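Local coordinates for putative NADPH-dependent oxidoreductase (Desulfitobacterium hafniense DCB-2, PDB 3DB2), which probably catalyses an NADP(H)-dependent redox reaction on a substrate not yet identified, as a dimeric member of the GFO/IDH/MocA family, at residues C[180-185]-C[233-238]; C[199-204]-C[338-343]. All coordinates share one frame; numbering follows the deposited sequence.

Contact 1. Residues C[180-185]-C[233-238]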
loop_
_atom_site.group_PDB
_atom_site.type_symbol
_atom_site.label_atom_id
_atom_site.label_comp_id
_atom_site.label_asym_id
_atom_site.label_seq_id
_atom_site.Cartn_x
_atom_site.Cartn_y
_atom_site.Cartn_z
ATOM N N THR C 180 2.734 -16.826 -1.477
ATOM C CA THR C 180 3.142 -17.874 -0.534
ATOM C C THR C 180 4.521 -17.641 0.045
ATOM O O THR C 180 4.683 -17.508 1.259
ATOM C CB THR C 180 3.110 -19.248 -1.238
ATOM O OG1 THR C 180 1.757 -19.602 -1.562
ATOM C CG2 THR C 180 3.622 -20.320 -0.305
ATOM N N GLN C 181 5.549 -17.575 -0.787
ATOM C CA GLN C 181 6.935 -17.547 -0.364
ATOM C C GLN C 181 7.261 -16.302 0.461
ATOM O O GLN C 181 8.024 -16.388 1.425
ATOM C CB GLN C 181 7.905 -17.569 -1.551
ATOM C CG GLN C 181 8.148 -18.869 -2.257
ATOM C CD GLN C 181 7.543 -20.078 -1.564
ATOM O OE1 GLN C 181 8.175 -20.723 -0.724
ATOM N NE2 GLN C 181 6.299 -20.376 -1.949
ATOM N N LEU C 182 6.707 -15.166 0.040
ATOM C CA LEU C 182 6.976 -13.882 0.675
ATOM C C LEU C 182 5.772 -13.507 1.530
ATOM O O LEU C 182 5.917 -13.125 2.690
ATOM C CB LEU C 182 7.259 -12.771 -0.344
ATOM C CG LEU C 182 8.388 -12.997 -1.349
ATOM C CD1 LEU C 182 8.688 -11.726 -2.153
ATOM C CD2 LEU C 182 9.638 -13.483 -0.640
ATOM N N GLY C 183 4.571 -13.591 1.007
ATOM C CA GLY C 183 3.410 -13.052 1.684
ATOM C C GLY C 183 3.107 -13.706 3.013
ATOM O O GLY C 183 2.545 -13.071 3.902
ATOM N N VAL C 184 3.425 -15.009 3.177
ATOM C CA VAL C 184 2.996 -15.655 4.428
ATOM C C VAL C 184 3.664 -15.031 5.632
ATOM O O VAL C 184 3.154 -15.007 6.753
ATOM C CB VAL C 184 3.310 -17.163 4.320
ATOM C CG1 VAL C 184 3.251 -17.853 5.673
ATOM C CG2 VAL C 184 2.313 -17.794 3.361
ATOM N N HIS C 185 4.872 -14.481 5.415
ATOM C CA HIS C 185 5.581 -13.755 6.468
ATOM C C HIS C 185 4.767 -12.543 6.933
ATOM O O HIS C 185 4.512 -12.373 8.131
ATOM C CB HIS C 185 6.925 -13.233 6.008
ATOM C CG HIS C 185 8.013 -14.222 5.775
ATOM N ND1 HIS C 185 8.952 -14.540 6.730
ATOM C CD2 HIS C 185 8.310 -14.955 4.678
ATOM C CE1 HIS C 185 9.780 -15.428 6.225
ATOM N NE2 HIS C 185 9.419 -15.693 4.986
ATOM N N THR C 233 2.787 -8.108 -2.824
ATOM C CA THR C 233 3.805 -9.161 -2.975
ATOM C C THR C 233 4.232 -9.138 -4.440
ATOM O O THR C 233 3.384 -9.134 -5.333
ATOM C CB THR C 233 3.321 -10.556 -2.570
ATOM O OG1 THR C 233 2.042 -10.834 -3.146
ATOM C CG2 THR C 233 3.183 -10.641 -1.056
ATOM N N ASN C 234 5.517 -9.053 -4.728
ATOM C CA ASN C 234 5.958 -8.733 -6.075
ATOM C C ASN C 234 7.265 -9.462 -6.347
ATOM O O ASN C 234 8.137 -9.391 -5.471
ATOM C CB ASN C 234 6.054 -7.199 -6.090
ATOM C CG ASN C 234 6.231 -6.639 -7.483
ATOM O OD1 ASN C 234 7.041 -7.227 -8.191
ATOM N ND2 ASN C 234 5.508 -5.563 -7.813
ATOM N N TRP C 235 7.367 -10.133 -7.481
ATOM C CA TRP C 235 8.591 -10.882 -7.816
ATOM C C TRP C 235 9.311 -10.230 -8.983
ATOM O O TRP C 235 10.098 -10.863 -9.668
ATOM C CB TRP C 235 8.266 -12.359 -8.103
ATOM C CG TRP C 235 8.561 -13.315 -6.986
ATOM C CD1 TRP C 235 9.280 -13.102 -5.836
ATOM C CD2 TRP C 235 8.135 -14.691 -6.904
ATOM N NE1 TRP C 235 9.319 -14.211 -5.074
ATOM C CE2 TRP C 235 8.627 -15.223 -5.696
ATOM C CE3 TRP C 235 7.389 -15.554 -7.712
ATOM C CZ2 TRP C 235 8.418 -16.531 -5.264
ATOM C CZ3 TRP C 235 7.186 -16.849 -7.275
ATOM C CH2 TRP C 235 7.684 -17.348 -6.072
ATOM N N ALA C 236 8.998 -8.959 -9.224
ATOM C CA ALA C 236 9.420 -8.241 -10.423
ATOM C C ALA C 236 10.121 -6.930 -10.136
ATOM O O ALA C 236 10.096 -6.056 -11.015
ATOM C CB ALA C 236 8.160 -8.001 -11.267
ATOM N N CYS C 237 10.700 -6.791 -8.929
ATOM C CA CYS C 237 11.406 -5.568 -8.579
ATOM C C CYS C 237 12.452 -5.747 -7.493
ATOM O O CYS C 237 12.522 -6.744 -6.790
ATOM C CB CYS C 237 10.369 -4.497 -8.153
ATOM S SG CYS C 237 9.437 -5.008 -6.674
ATOM N N PRO C 238 13.345 -4.777 -7.316
ATOM C CA PRO C 238 14.302 -4.880 -6.213
ATOM C C PRO C 238 13.644 -5.078 -4.848
ATOM O O PRO C 238 12.491 -4.674 -4.643
ATOM C CB PRO C 238 15.025 -3.549 -6.252
ATOM C CG PRO C 238 14.971 -3.180 -7.705
ATOM C CD PRO C 238 13.569 -3.570 -8.137
#
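In the C-terminal domain, the junction between helix 178-181 and helix 183-194 packs against the end of strand 228-234 and the turn that follows it, with Gln181, Leu182 and Gly183 meeting Thr233 and Trp235. The indole of Trp235 is touched at two places along its length. Gln181 reaches the edge of the six-membered ring near its plane, CG lying 3.8 Å from Trp235 CZ2. With CG beside the backbone N, the chain of Gln181 bends sharply at its second torsion (chi2 -9°), and its amide plane stands 36° from the indole. Leu182 slants toward the pyrrole part of the same ring system, its CD1 3.9 Å from Trp235 NE1 and 4.0 Å from Trp235 CD1. Here the GFO/IDH/MocA fold sets these helices against its large mixed sheet; the linkage is one of van der Waals packing, no hydrogen bond crossing from one segment to the other. The backbones come nearest at Gly183 and Thr233 (CA to CA 6.1 Å), where the CG2 methyl of Thr233 rests directly on the glycine backbone, 3.7 Å from Gly183 CA. Thr233 OG1 is hydrogen-bonded to Asn217 ND2 on the neighbouring strand. One residue on, Asn234 points away from the helices and closes an Asx turn: its OD1 accepts from Ala236 N at 2.8 Å, the donor nearly in line with the side-chain carbonyl (165°). Asn234 ND2 meanwhile bonds to Ser148 OG of the second subunit, while Gln181 O makes a weak hydrogen bond to Lys97 NZ.

Contact 2. Residues C[199-204]-C[338-343]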
loop_
_atom_site.group_PDB
_atom_site.type_symbol
_atom_site.label_atom_id
_atom_site.label_comp_id
_atom_site.label_asym_id
_atom_site.label_seq_id
_atom_site.Cartn_x
_atom_site.Cartn_y
_atom_site.Cartn_z
ATOM N N ARG C 199 -11.882 -11.406 5.687
ATOM C CA ARG C 199 -12.071 -11.523 4.252
ATOM C C ARG C 199 -10.911 -10.887 3.486
ATOM O O ARG C 199 -10.141 -10.037 3.987
ATOM C CB ARG C 199 -13.369 -10.877 3.758
ATOM C CG ARG C 199 -13.469 -9.366 3.979
ATOM C CD ARG C 199 -14.912 -8.896 3.674
ATOM N NE ARG C 199 -15.773 -9.644 4.613
ATOM C CZ ARG C 199 -15.921 -9.311 5.874
ATOM N NH1 ARG C 199 -15.337 -8.231 6.402
ATOM N NH2 ARG C 199 -16.712 -10.126 6.577
ATOM N N VAL C 200 -10.759 -11.314 2.233
ATOM C CA VAL C 200 -9.677 -11.037 1.329
ATOM C C VAL C 200 -10.163 -10.623 -0.055
ATOM O O VAL C 200 -11.121 -11.252 -0.510
ATOM C CB VAL C 200 -8.807 -12.314 1.142
ATOM C CG1 VAL C 200 -7.587 -12.046 0.276
ATOM C CG2 VAL C 200 -8.384 -12.878 2.489
ATOM N N PHE C 201 -9.490 -9.671 -0.695
ATOM C CA PHE C 201 -9.669 -9.425 -2.124
ATOM C C PHE C 201 -8.254 -9.333 -2.729
ATOM O O PHE C 201 -7.365 -8.688 -2.183
ATOM C CB PHE C 201 -10.542 -8.216 -2.470
ATOM C CG PHE C 201 -10.701 -8.079 -3.976
ATOM C CD1 PHE C 201 -11.753 -8.749 -4.594
ATOM C CD2 PHE C 201 -9.847 -7.350 -4.787
ATOM C CE1 PHE C 201 -11.918 -8.693 -5.972
ATOM C CE2 PHE C 201 -10.017 -7.277 -6.157
ATOM C CZ PHE C 201 -11.062 -7.953 -6.750
ATOM N N ASN C 202 -8.066 -9.936 -3.901
ATOM C CA ASN C 202 -6.755 -9.797 -4.546
ATOM C C ASN C 202 -6.871 -9.529 -6.044
ATOM O O ASN C 202 -7.704 -10.139 -6.709
ATOM C CB ASN C 202 -5.922 -11.065 -4.340
ATOM C CG ASN C 202 -4.496 -10.996 -4.789
ATOM O OD1 ASN C 202 -3.662 -10.253 -4.279
ATOM N ND2 ASN C 202 -4.090 -11.796 -5.762
ATOM N N PHE C 203 -6.013 -8.661 -6.563
ATOM C CA PHE C 203 -5.699 -8.567 -7.983
ATOM C C PHE C 203 -4.281 -9.127 -8.169
ATOM O O PHE C 203 -3.353 -8.732 -7.438
ATOM C CB PHE C 203 -5.781 -7.178 -8.532
ATOM C CG PHE C 203 -7.156 -6.557 -8.767
ATOM C CD1 PHE C 203 -8.164 -7.255 -9.382
ATOM C CD2 PHE C 203 -7.384 -5.235 -8.369
ATOM C CE1 PHE C 203 -9.405 -6.715 -9.657
ATOM C CE2 PHE C 203 -8.634 -4.683 -8.617
ATOM C CZ PHE C 203 -9.640 -5.405 -9.234
ATOM N N GLY C 204 -4.076 -10.024 -9.127
ATOM C CA GLY C 204 -2.686 -10.462 -9.323
ATOM C C GLY C 204 -2.522 -11.245 -10.623
ATOM O O GLY C 204 -3.490 -11.829 -11.112
ATOM N N VAL C 338 -5.968 -16.410 -3.723
ATOM C CA VAL C 338 -6.020 -17.088 -5.036
ATOM C C VAL C 338 -7.442 -17.323 -5.515
ATOM O O VAL C 338 -7.764 -17.125 -6.701
ATOM C CB VAL C 338 -5.212 -18.390 -4.936
ATOM C CG1 VAL C 338 -5.254 -19.194 -6.225
ATOM C CG2 VAL C 338 -3.767 -18.035 -4.585
ATOM N N LYS C 339 -8.336 -17.702 -4.602
ATOM C CA LYS C 339 -9.736 -17.929 -4.915
ATOM C C LYS C 339 -10.330 -16.596 -5.415
ATOM O O LYS C 339 -11.141 -16.627 -6.345
ATOM C CB LYS C 339 -10.570 -18.400 -3.742
ATOM C CG LYS C 339 -11.966 -18.833 -4.155
ATOM C CD LYS C 339 -12.794 -19.406 -3.017
ATOM C CE LYS C 339 -12.409 -20.822 -2.639
ATOM N NZ LYS C 339 -12.586 -21.801 -3.745
ATOM N N SER C 340 -9.865 -15.517 -4.786
ATOM C CA SER C 340 -10.413 -14.183 -5.104
ATOM C C SER C 340 -10.073 -13.808 -6.538
ATOM O O SER C 340 -10.841 -13.168 -7.266
ATOM C CB SER C 340 -9.910 -13.127 -4.107
ATOM O OG SER C 340 -10.208 -11.806 -4.489
ATOM N N VAL C 341 -8.885 -14.207 -6.987
ATOM C CA VAL C 341 -8.434 -13.936 -8.336
ATOM C C VAL C 341 -9.219 -14.773 -9.340
ATOM O O VAL C 341 -9.672 -14.188 -10.331
ATOM C CB VAL C 341 -6.937 -14.221 -8.563
ATOM C CG1 VAL C 341 -6.530 -14.146 -10.028
ATOM C CG2 VAL C 341 -6.156 -13.191 -7.799
ATOM N N HIS C 342 -9.358 -16.069 -9.102
ATOM C CA HIS C 342 -10.142 -16.891 -10.016
ATOM C C HIS C 342 -11.594 -16.468 -10.170
ATOM O O HIS C 342 -12.088 -16.435 -11.287
ATOM C CB HIS C 342 -10.092 -18.353 -9.521
ATOM C CG HIS C 342 -8.672 -18.829 -9.717
ATOM N ND1 HIS C 342 -7.922 -19.395 -8.710
ATOM C CD2 HIS C 342 -7.869 -18.794 -10.803
ATOM C CE1 HIS C 342 -6.722 -19.700 -9.186
ATOM N NE2 HIS C 342 -6.654 -19.349 -10.453
ATOM N N GLU C 343 -12.242 -16.145 -9.052
ATOM C CA GLU C 343 -13.664 -15.902 -8.953
ATOM C C GLU C 343 -14.030 -14.425 -9.041
ATOM O O GLU C 343 -15.219 -14.105 -9.033
ATOM C CB GLU C 343 -14.135 -16.556 -7.654
ATOM C CG GLU C 343 -13.979 -18.080 -7.760
ATOM C CD GLU C 343 -14.782 -18.840 -6.737
ATOM O OE1 GLU C 343 -15.855 -18.403 -6.278
ATOM O OE2 GLU C 343 -14.321 -19.938 -6.365
HETATM O O HOH W 1 -9.811 -10.594 -8.494
#
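The rings of Phe201 and Phe203 belong to the same strand, and the hydroxyl of Ser340 meets the first of them obliquely, its OG 3.4 Å from Phe201 CD1. Phe201 CE2 lies 3.5 Å above the centre of one face of the Phe203 ring, while Phe203 CD2 in turn sits at the edge of the Phe201 ring, in its plane. Phe201 also stacks on Phe201 of the second subunit. Beside the rings, Ser340 OG accepts a hydrogen bond from Asn202 N at 2.9 Å, with an N-H...O angle of 158°. OG is placed there by a chi1 of 170°, which swings it opposite the backbone N of Ser340, and it has a second partner in Arg345 O. Strand 197-205, near one border of the mixed sheet of the C-terminal domain, lies under the last turns of helix 324-343, the two segment axes passing 6.6 Å apart at 62°. A water extends the polar link, donating to Asn202 O at 2.8 Å and to Ser340 O at 3.0 Å. Val341 completes the contact: its CG2 branch presses on the amide of Asn202, 3.2 Å from ND2, and CG1 comes 4.0 Å from Gly204 O. That amide is gripped at both ends by the next strand, OD1 bonding to Thr219 OG1 and ND2 to Asn217 OD1.

Both contacts set helical segments against the same mixed sheet, and both are buried, though contact 1 lies deeper, its centre about 13 Å from that of the chain, against about 21 Å for contact 2. Their centres are about 16 Å apart and they do not touch; helix 183-194 of contact 1 is followed directly in the chain by strand 197-205 of contact 2. Asn217 serves both, paired with Thr233 in one and Asn202 in the other. The chemistry differs: 180-185 and 233-238 meet by van der Waals packing with no hydrogen bond between them, whereas 199-204 and 338-343 share a direct hydrogen bond and a water bridge. Each also reaches the second subunit, through polar groups at Asn234 and aromatic stacking at Phe201.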